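Long-range contacts in hypothetical protein VC0714 (Vibrio cholerae O1 biovar eltor str. N16961, PDB 1U9D), which is of unknown function but has a fold of paired beta-alpha-beta units, consistent with its DUF1904 family belonging to the MIF clan: residues Ile85-Thr90 / Leu103-Phe107; Met16-Arg22 / Ala50-Ile56. All blocks are in the same frame, centred on the assembly; numbering follows the deposited sequence.

Interaction 1. Residues Ile85-Thr90 / Leu103-Phe107; sequences IAQVIT and LAVVF
Ile85-Thr90, the middle of helix 79-97, lies against Leu103-Phe107 at the start of strand 104-109, with the short axes 9.1 Å apart and roughly antiparallel, at 145°. The pair closes the second half of a beta-alpha-beta unit: the chain leaves strand 69-74, climbs the helix and returns in a strand beside the first. Leu103, Val105 and Phe107 point from alternate positions toward the helix and meet successive parts of it. Phe107 reaches the first residues of Ile85-Thr90. Its chi1 of -66°, with CG anti to the carbonyl carbon, carries the ring to the helix, where its far edge meets Ile85 CG2, which lies in the ring plane 3.9 Å from Phe107 CZ. Ala86 CB touches the same ring at CE2, 4.1 Å away, while Trp74 of strand 69-74 meets it at an inclined angle. One turn on, Ile89 CG2 touches two methyl groups of the strand side, 3.8 Å from Leu103 CD2 and 3.9 Å from Val105 CG2. The Leu103 and Thr90 side chains pass antiparallel to each other, Leu103 CD2 lying 3.6 Å from Thr90 CA. Ile85 also reaches Leu40 and Leu44 of helix 26-44, so this apolar surface continues toward the neighbouring helix. Thr90 OG1 donates back to Ala86 O within the helix, joining Thr90 N on that carbonyl from the opposite face of its plane. A water then joins helix to strand, donating to Thr90 OG1 at 2.8 Å and to Leu103 O at 3.0 Å.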
ATOM      1  N   ILE A  85      -1.043  13.042  -5.325  1.00 19.71           N
ATOM      2  CA  ILE A  85      -1.661  12.735  -6.603  1.00 18.71           C
ATOM      3  C   ILE A  85      -1.941  13.987  -7.370  1.00 17.70           C
ATOM      4  O   ILE A  85      -1.722  14.039  -8.575  1.00 18.24           O
ATOM      5  CB  ILE A  85      -2.955  11.927  -6.430  1.00 18.95           C
ATOM      6  CG1 ILE A  85      -2.664  10.567  -5.835  1.00 19.49           C
ATOM      7  CG2 ILE A  85      -3.657  11.769  -7.787  1.00 19.64           C
ATOM      8  CD1 ILE A  85      -3.878   9.919  -5.234  1.00 23.62           C
ATOM      9  N   ALA A  86      -2.490  14.980  -6.685  1.00 18.08           N
ATOM     10  CA  ALA A  86      -2.754  16.255  -7.287  1.00 18.85           C
ATOM     11  C   ALA A  86      -1.461  16.826  -7.845  1.00 20.01           C
ATOM     12  O   ALA A  86      -1.440  17.381  -8.930  1.00 19.47           O
ATOM     13  CB  ALA A  86      -3.354  17.198  -6.269  1.00 18.51           C
ATOM     14  N   GLN A  87      -0.379  16.692  -7.104  1.00 22.12           N
ATOM     15  CA  GLN A  87       0.903  17.226  -7.580  1.00 23.83           C
ATOM     16  C   GLN A  87       1.432  16.500  -8.831  1.00 23.55           C
ATOM     17  O   GLN A  87       1.906  17.157  -9.757  1.00 23.69           O
ATOM     18  CB  GLN A  87       1.934  17.264  -6.459  1.00 25.39           C
ATOM     19  CG  GLN A  87       3.124  18.220  -6.700  1.00 30.24           C
ATOM     20  CD  GLN A  87       2.696  19.685  -6.846  1.00 35.83           C
ATOM     21  OE1 GLN A  87       2.337  20.332  -5.854  1.00 39.69           O
ATOM     22  NE2 GLN A  87       2.711  20.201  -8.087  1.00 38.58           N
ATOM     23  N   VAL A  88       1.290  15.180  -8.894  1.00 23.27           N
ATOM     24  CA  VAL A  88       1.699  14.404 -10.082  1.00 23.27           C
ATOM     25  C   VAL A  88       0.928  14.804 -11.350  1.00 22.08           C
ATOM     26  O   VAL A  88       1.511  15.068 -12.405  1.00 22.88           O
ATOM     27  CB  VAL A  88       1.524  12.891  -9.861  1.00 23.74           C
ATOM     28  CG1 VAL A  88       1.694  12.116 -11.200  1.00 24.31           C
ATOM     29  CG2 VAL A  88       2.492  12.391  -8.801  1.00 23.97           C
ATOM     30  N   ILE A  89      -0.392  14.885 -11.230  1.00 21.25           N
ATOM     31  CA  ILE A  89      -1.250  15.234 -12.347  1.00 20.83           C
ATOM     32  C   ILE A  89      -0.891  16.632 -12.819  1.00 20.92           C
ATOM     33  O   ILE A  89      -0.797  16.886 -13.994  1.00 20.30           O
ATOM     34  CB  ILE A  89      -2.743  15.170 -11.935  1.00 20.72           C
ATOM     35  CG1 ILE A  89      -3.175  13.723 -11.704  1.00 19.96           C
ATOM     36  CG2 ILE A  89      -3.620  15.764 -13.006  1.00 20.98           C
ATOM     37  CD1 ILE A  89      -4.595  13.570 -11.076  1.00 21.13           C
ATOM     38  N   THR A  90      -0.694  17.546 -11.880  1.00 21.34           N
ATOM     39  CA  THR A  90      -0.418  18.920 -12.225  1.00 22.46           C
ATOM     40  C   THR A  90       0.889  19.063 -12.975  1.00 23.48           C
ATOM     41  O   THR A  90       0.942  19.718 -14.024  1.00 24.36           O
ATOM     42  CB  THR A  90      -0.426  19.761 -10.949  1.00 23.16           C
ATOM     43  OG1 THR A  90      -1.743  19.691 -10.376  1.00 23.13           O
ATOM     44  CG2 THR A  90      -0.222  21.217 -11.266  1.00 23.96           C
ATOM     45  N   LEU A 103      -4.024  24.459 -13.677  1.00 30.79           N
ATOM     46  CA  LEU A 103      -4.833  23.254 -13.647  1.00 27.67           C
ATOM     47  C   LEU A 103      -5.616  23.149 -12.340  1.00 23.72           C
ATOM     48  O   LEU A 103      -5.052  23.361 -11.275  1.00 22.21           O
ATOM     49  CB  LEU A 103      -3.944  22.021 -13.788  1.00 27.93           C
ATOM     50  CG  LEU A 103      -4.701  20.687 -13.811  1.00 29.44           C
ATOM     51  CD1 LEU A 103      -5.420  20.476 -15.114  1.00 29.67           C
ATOM     52  CD2 LEU A 103      -3.765  19.517 -13.529  1.00 31.27           C
ATOM     53  N   ALA A 104      -6.901  22.809 -12.431  1.00 20.06           N
ATOM     54  CA  ALA A 104      -7.687  22.419 -11.268  1.00 17.74           C
ATOM     55  C   ALA A 104      -7.745  20.879 -11.204  1.00 16.77           C
ATOM     56  O   ALA A 104      -7.940  20.237 -12.217  1.00 17.14           O
ATOM     57  CB  ALA A 104      -9.094  22.963 -11.377  1.00 18.59           C
ATOM     58  N   VAL A 105      -7.571  20.294 -10.031  1.00 16.58           N
ATOM     59  CA  VAL A 105      -7.729  18.845  -9.855  1.00 16.07           C
ATOM     60  C   VAL A 105      -8.713  18.725  -8.715  1.00 16.47           C
ATOM     61  O   VAL A 105      -8.476  19.277  -7.635  1.00 16.73           O
ATOM     62  CB  VAL A 105      -6.429  18.143  -9.473  1.00 16.25           C
ATOM     63  CG1 VAL A 105      -6.705  16.662  -9.199  1.00 15.42           C
ATOM     64  CG2 VAL A 105      -5.338  18.285 -10.548  1.00 17.23           C
ATOM     65  N   VAL A 106      -9.822  18.040  -8.919  1.00 15.12           N
ATOM     66  CA  VAL A 106     -10.852  17.980  -7.878  1.00 15.47           C
ATOM     67  C   VAL A 106     -11.177  16.517  -7.578  1.00 14.78           C
ATOM     68  O   VAL A 106     -11.427  15.758  -8.501  1.00 14.98           O
ATOM     69  CB  VAL A 106     -12.142  18.745  -8.318  1.00 15.78           C
ATOM     70  CG1 VAL A 106     -12.778  18.153  -9.467  1.00 19.80           C
ATOM     71  CG2 VAL A 106     -13.161  18.772  -7.192  1.00 19.39           C
ATOM     72  N   PHE A 107     -11.166  16.124  -6.316  1.00 13.52           N
ATOM     73  CA  PHE A 107     -11.438  14.753  -5.953  1.00 15.00           C
ATOM     74  C   PHE A 107     -12.878  14.662  -5.458  1.00 17.21           C
ATOM     75  O   PHE A 107     -13.312  15.481  -4.669  1.00 18.62           O
ATOM     76  CB  PHE A 107     -10.443  14.311  -4.882  1.00 14.64           C
ATOM     77  CG  PHE A 107      -9.025  14.244  -5.360  1.00 14.38           C
ATOM     78  CD1 PHE A 107      -8.453  13.037  -5.717  1.00 16.76           C
ATOM     79  CD2 PHE A 107      -8.243  15.380  -5.438  1.00 16.52           C
ATOM     80  CE1 PHE A 107      -7.145  12.991  -6.172  1.00 14.46           C
ATOM     81  CE2 PHE A 107      -6.947  15.327  -5.886  1.00 15.48           C
ATOM     82  CZ  PHE A 107      -6.397  14.111  -6.257  1.00 15.78           C
TER
HETATM   83  O   HOH W   1      -3.824  21.310  -9.497  1.00 23.52           O

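Interaction 2. Residues Met16-Arg22 / Ala50-Ile56; sequences MPHLRFR and AFTFELI
Met16-Arg22 and Ala50-Ile56 run side by side in register, His18 opposite Thr52 through Phe21 opposite Leu55, their strands 18-22 and 52-55 parallel, 4.7 Å apart at 17°. They are the two strands of a beta-alpha-beta unit whose crossover is helix 26-44. The ladder alternates in the usual parallel way: Leu19 gives N-H to Thr52 O and takes one from Glu54 N, Phe21 gives to Glu54 O and takes one from Ile56 N, and Pro17 O receives Thr52 N.

His18, Arg20, Thr52 and Glu54 line one face. Thr52 OG1 stands between its own backbone N and carbonyl carbon (chi1 69°), beside the parallel-running His18 side chain, and shares a 2.8 Å hydrogen bond with His18 ND1 at the edge of the imidazole. A water ties Thr52 OG1 to Leu19 O as well. Arg20 and Glu54 also extend alongside each other, but their planar groups are turned 65° apart; Glu54 OE2, 3.4 Å from Arg20 NE, lies well out of the guanidinium plane, so the salt bridge is one of charge alone. Another water completes the pair, donating to Glu54 OE2 at 2.6 Å and accepting from Arg20 NE in the guanidinium plane.

The other face, toward helix 26-44, is apolar. Phe21 and Phe53 lie side by side and meet edge to edge, Phe21 CE2 being 4.0 Å from Phe53 CD1. At the start of the pair Pro17 CD lies over one face of the Phe51 ring, offset toward its rim, and Pro17 CG comes within 3.5 Å of Phe51 CE1.

At the far end of the pair, on the side of Arg20 and Glu54, Arg22, whose NE is held in a salt bridge by Glu71, offers a guanidinium face to Ile56, with Ile56 CG2 3.6 Å from Arg22 NH1.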
HETATM    1  N   MSE A  16      -9.643   2.848  -6.776  1.00 20.58           N
HETATM    2  CA  MSE A  16     -10.378   2.750  -8.047  1.00 22.18           C
HETATM    3  C   MSE A  16     -10.662   4.129  -8.712  1.00 21.52           C
HETATM    4  O   MSE A  16     -11.823   4.511  -8.889  1.00 20.00           O
HETATM    5  CB  MSE A  16     -11.693   2.024  -7.838  1.00 24.25           C
HETATM    6  CG  MSE A  16     -11.526   0.586  -7.396  1.00 31.54           C
HETATM    7 SE   MSE A  16     -11.197  -0.542  -8.951  1.00 49.31          SE
HETATM    8  CE  MSE A  16     -13.099  -0.920  -9.421  1.00 47.93           C
ATOM      9  N   PRO A  17      -9.611   4.860  -9.042  1.00 20.50           N
ATOM     10  CA  PRO A  17      -9.763   6.233  -9.518  1.00 20.64           C
ATOM     11  C   PRO A  17     -10.225   6.257 -10.973  1.00 19.38           C
ATOM     12  O   PRO A  17      -9.686   5.537 -11.802  1.00 17.97           O
ATOM     13  CB  PRO A  17      -8.351   6.831  -9.398  1.00 21.25           C
ATOM     14  CG  PRO A  17      -7.438   5.704  -9.031  1.00 22.31           C
ATOM     15  CD  PRO A  17      -8.204   4.431  -9.030  1.00 21.04           C
ATOM     16  N   HIS A  18     -11.234   7.063 -11.241  1.00 18.90           N
ATOM     17  CA  HIS A  18     -11.686   7.389 -12.575  1.00 19.00           C
ATOM     18  C   HIS A  18     -11.320   8.851 -12.813  1.00 17.65           C
ATOM     19  O   HIS A  18     -11.836   9.710 -12.123  1.00 18.01           O
ATOM     20  CB  HIS A  18     -13.208   7.223 -12.659  1.00 20.35           C
ATOM     21  CG  HIS A  18     -13.707   5.902 -12.157  1.00 25.34           C
ATOM     22  ND1 HIS A  18     -13.908   4.817 -12.983  1.00 32.06           N
ATOM     23  CD2 HIS A  18     -14.033   5.487 -10.909  1.00 29.33           C
ATOM     24  CE1 HIS A  18     -14.329   3.790 -12.263  1.00 31.78           C
ATOM     25  NE2 HIS A  18     -14.412   4.171 -11.002  1.00 31.86           N
ATOM     26  N   LEU A  19     -10.423   9.124 -13.753  1.00 15.93           N
ATOM     27  CA  LEU A  19      -9.979  10.481 -14.042  1.00 15.60           C
ATOM     28  C   LEU A  19     -10.762  11.000 -15.216  1.00 16.02           C
ATOM     29  O   LEU A  19     -10.792  10.347 -16.267  1.00 15.33           O
ATOM     30  CB  LEU A  19      -8.510  10.501 -14.387  1.00 15.25           C
ATOM     31  CG  LEU A  19      -7.592  10.366 -13.169  1.00 18.19           C
ATOM     32  CD1 LEU A  19      -7.497   8.930 -12.730  1.00 19.47           C
ATOM     33  CD2 LEU A  19      -6.240  10.936 -13.532  1.00 17.55           C
ATOM     34  N   ARG A  20     -11.344  12.181 -15.067  1.00 15.22           N
ATOM     35  CA  ARG A  20     -12.129  12.800 -16.117  1.00 15.77           C
ATOM     36  C   ARG A  20     -11.490  14.124 -16.504  1.00 16.24           C
ATOM     37  O   ARG A  20     -11.286  14.964 -15.651  1.00 18.19           O
ATOM     38  CB  ARG A  20     -13.545  13.024 -15.649  1.00 16.59           C
ATOM     39  CG  ARG A  20     -14.232  11.773 -15.289  1.00 20.08           C
ATOM     40  CD  ARG A  20     -15.677  11.962 -14.899  1.00 26.33           C
ATOM     41  NE  ARG A  20     -16.255  10.655 -14.650  1.00 30.51           N
ATOM     42  CZ  ARG A  20     -17.444  10.441 -14.111  1.00 32.50           C
ATOM     43  NH1 ARG A  20     -18.207  11.451 -13.732  1.00 30.22           N
ATOM     44  NH2 ARG A  20     -17.841   9.188 -13.934  1.00 34.02           N
ATOM     45  N   PHE A  21     -11.154  14.278 -17.778  1.00 15.62           N
ATOM     46  CA  PHE A  21     -10.426  15.420 -18.260  1.00 15.94           C
ATOM     47  C   PHE A  21     -11.387  16.362 -18.934  1.00 16.91           C
ATOM     48  O   PHE A  21     -12.026  15.979 -19.909  1.00 16.64           O
ATOM     49  CB  PHE A  21      -9.367  14.941 -19.247  1.00 15.68           C
ATOM     50  CG  PHE A  21      -8.275  14.149 -18.606  1.00 16.05           C
ATOM     51  CD1 PHE A  21      -7.152  14.783 -18.110  1.00 20.49           C
ATOM     52  CD2 PHE A  21      -8.402  12.790 -18.438  1.00 20.19           C
ATOM     53  CE1 PHE A  21      -6.135  14.055 -17.463  1.00 22.56           C
ATOM     54  CE2 PHE A  21      -7.401  12.058 -17.792  1.00 23.62           C
ATOM     55  CZ  PHE A  21      -6.257  12.708 -17.315  1.00 24.01           C
ATOM     56  N   ARG A  22     -11.493  17.576 -18.414  1.00 18.17           N
ATOM     57  CA  ARG A  22     -12.426  18.574 -18.912  1.00 19.82           C
ATOM     58  C   ARG A  22     -11.654  19.809 -19.353  1.00 19.83           C
ATOM     59  O   ARG A  22     -10.682  20.191 -18.702  1.00 19.61           O
ATOM     60  CB  ARG A  22     -13.353  19.045 -17.804  1.00 20.44           C
ATOM     61  CG  ARG A  22     -14.079  17.992 -17.058  1.00 26.32           C
ATOM     62  CD  ARG A  22     -15.348  18.532 -16.392  1.00 30.02           C
ATOM     63  NE  ARG A  22     -16.064  17.377 -15.957  1.00 35.20           N
ATOM     64  CZ  ARG A  22     -17.243  17.002 -16.394  1.00 34.79           C
ATOM     65  NH1 ARG A  22     -17.932  17.730 -17.258  1.00 35.73           N
ATOM     66  NH2 ARG A  22     -17.739  15.890 -15.923  1.00 34.06           N
ATOM     67  N   ALA A  50      -6.772  -0.742 -12.611  1.00 24.37           N
ATOM     68  CA  ALA A  50      -7.624  -0.115 -11.612  1.00 24.16           C
ATOM     69  C   ALA A  50      -7.976   1.349 -11.970  1.00 23.08           C
ATOM     70  O   ALA A  50      -8.877   1.906 -11.354  1.00 26.55           O
ATOM     71  CB  ALA A  50      -6.951  -0.160 -10.243  1.00 24.43           C
ATOM     72  N   PHE A  51      -7.316   1.935 -12.973  1.00 21.14           N
ATOM     73  CA  PHE A  51      -7.532   3.324 -13.357  1.00 19.74           C
ATOM     74  C   PHE A  51      -8.358   3.389 -14.637  1.00 19.88           C
ATOM     75  O   PHE A  51      -8.218   2.543 -15.525  1.00 19.30           O
ATOM     76  CB  PHE A  51      -6.197   4.049 -13.598  1.00 20.03           C
ATOM     77  CG  PHE A  51      -5.288   4.078 -12.408  1.00 18.55           C
ATOM     78  CD1 PHE A  51      -5.149   5.231 -11.652  1.00 20.48           C
ATOM     79  CD2 PHE A  51      -4.533   2.974 -12.072  1.00 19.74           C
ATOM     80  CE1 PHE A  51      -4.339   5.259 -10.538  1.00 21.14           C
ATOM     81  CE2 PHE A  51      -3.685   3.009 -10.968  1.00 21.12           C
ATOM     82  CZ  PHE A  51      -3.600   4.155 -10.203  1.00 21.48           C
ATOM     83  N   THR A  52      -9.222   4.394 -14.742  1.00 19.07           N
ATOM     84  CA  THR A  52      -9.877   4.689 -16.005  1.00 18.57           C
ATOM     85  C   THR A  52      -9.672   6.183 -16.289  1.00 17.35           C
ATOM     86  O   THR A  52      -9.556   7.000 -15.369  1.00 14.96           O
ATOM     87  CB  THR A  52     -11.355   4.292 -15.999  1.00 20.39           C
ATOM     88  OG1 THR A  52     -12.089   5.147 -15.115  1.00 26.06           O
ATOM     89  CG2 THR A  52     -11.562   2.895 -15.416  1.00 22.59           C
ATOM     90  N   PHE A  53      -9.596   6.504 -17.565  1.00 15.47           N
ATOM     91  CA  PHE A  53      -9.333   7.850 -18.035  1.00 14.79           C
ATOM     92  C   PHE A  53     -10.406   8.213 -19.042  1.00 16.56           C
ATOM     93  O   PHE A  53     -10.678   7.438 -19.966  1.00 16.18           O
ATOM     94  CB  PHE A  53      -7.972   7.900 -18.710  1.00 14.84           C
ATOM     95  CG  PHE A  53      -6.856   7.459 -17.839  1.00 14.78           C
ATOM     96  CD1 PHE A  53      -6.149   8.372 -17.092  1.00 16.40           C
ATOM     97  CD2 PHE A  53      -6.512   6.120 -17.747  1.00 15.54           C
ATOM     98  CE1 PHE A  53      -5.116   7.955 -16.269  1.00 18.89           C
ATOM     99  CE2 PHE A  53      -5.507   5.720 -16.932  1.00 17.63           C
ATOM    100  CZ  PHE A  53      -4.811   6.642 -16.180  1.00 17.24           C
ATOM    101  N   GLU A  54     -11.031   9.377 -18.879  1.00 16.01           N
ATOM    102  CA  GLU A  54     -12.127   9.783 -19.754  1.00 17.87           C
ATOM    103  C   GLU A  54     -11.871  11.203 -20.272  1.00 17.30           C
ATOM    104  O   GLU A  54     -11.579  12.074 -19.505  1.00 16.87           O
ATOM    105  CB  GLU A  54     -13.437   9.736 -18.956  1.00 18.74           C
ATOM    106  CG  GLU A  54     -14.660  10.265 -19.664  1.00 24.19           C
ATOM    107  CD  GLU A  54     -15.967   9.973 -18.925  1.00 31.28           C
ATOM    108  OE1 GLU A  54     -17.033  10.323 -19.483  1.00 36.09           O
ATOM    109  OE2 GLU A  54     -15.959   9.404 -17.797  1.00 35.49           O
ATOM    110  N   LEU A  55     -11.982  11.424 -21.574  1.00 17.58           N
ATOM    111  CA  LEU A  55     -11.992  12.762 -22.149  1.00 18.78           C
ATOM    112  C   LEU A  55     -13.446  13.179 -22.327  1.00 19.47           C
ATOM    113  O   LEU A  55     -14.180  12.513 -23.028  1.00 16.91           O
ATOM    114  CB  LEU A  55     -11.313  12.754 -23.506  1.00 19.99           C
ATOM    115  CG  LEU A  55     -11.285  14.061 -24.308  1.00 23.83           C
ATOM    116  CD1 LEU A  55     -10.674  15.169 -23.493  1.00 25.55           C
ATOM    117  CD2 LEU A  55     -10.549  13.812 -25.625  1.00 29.33           C
ATOM    118  N   ILE A  56     -13.834  14.297 -21.718  1.00 21.71           N
ATOM    119  CA  ILE A  56     -15.227  14.713 -21.652  1.00 24.96           C
ATOM    120  C   ILE A  56     -15.415  15.673 -22.818  1.00 27.21           C
ATOM    121  O   ILE A  56     -14.632  16.582 -22.968  1.00 27.07           O
ATOM    122  CB  ILE A  56     -15.502  15.399 -20.286  1.00 24.97           C
ATOM    123  CG1 ILE A  56     -15.293  14.411 -19.139  1.00 27.16           C
ATOM    124  CG2 ILE A  56     -16.896  16.006 -20.226  1.00 27.36           C
ATOM    125  CD1 ILE A  56     -16.203  13.253 -19.170  1.00 27.26           C
TER
HETATM  126  O   HOH W   2     -12.735   7.923 -15.871  1.00 30.77           O
HETATM  127  O   HOH W   3     -15.417   7.852 -15.816  1.00 53.12           O

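Overall arrangement
The two contacts belong to consecutive beta-alpha-beta units of one compact domain. Interaction 2 closes first along the chain, around helix 26-44; interaction 1 follows, within the unit formed by strand 69-74, helix 79-97 and strand 104-109. Their strands share one mixed four-stranded sheet, with strands 18-22 and 69-74 antiparallel at its centre and strands 52-55 and 104-109 outermost within the chain. The centres are about 12 Å apart, yet the contacts meet directly where Ile89 CD1 packs 4.0 Å from Leu19 CD2. Both helices thus pack against a common face of the sheet, an arrangement consistent with the MIF clan, although it does not establish a function here.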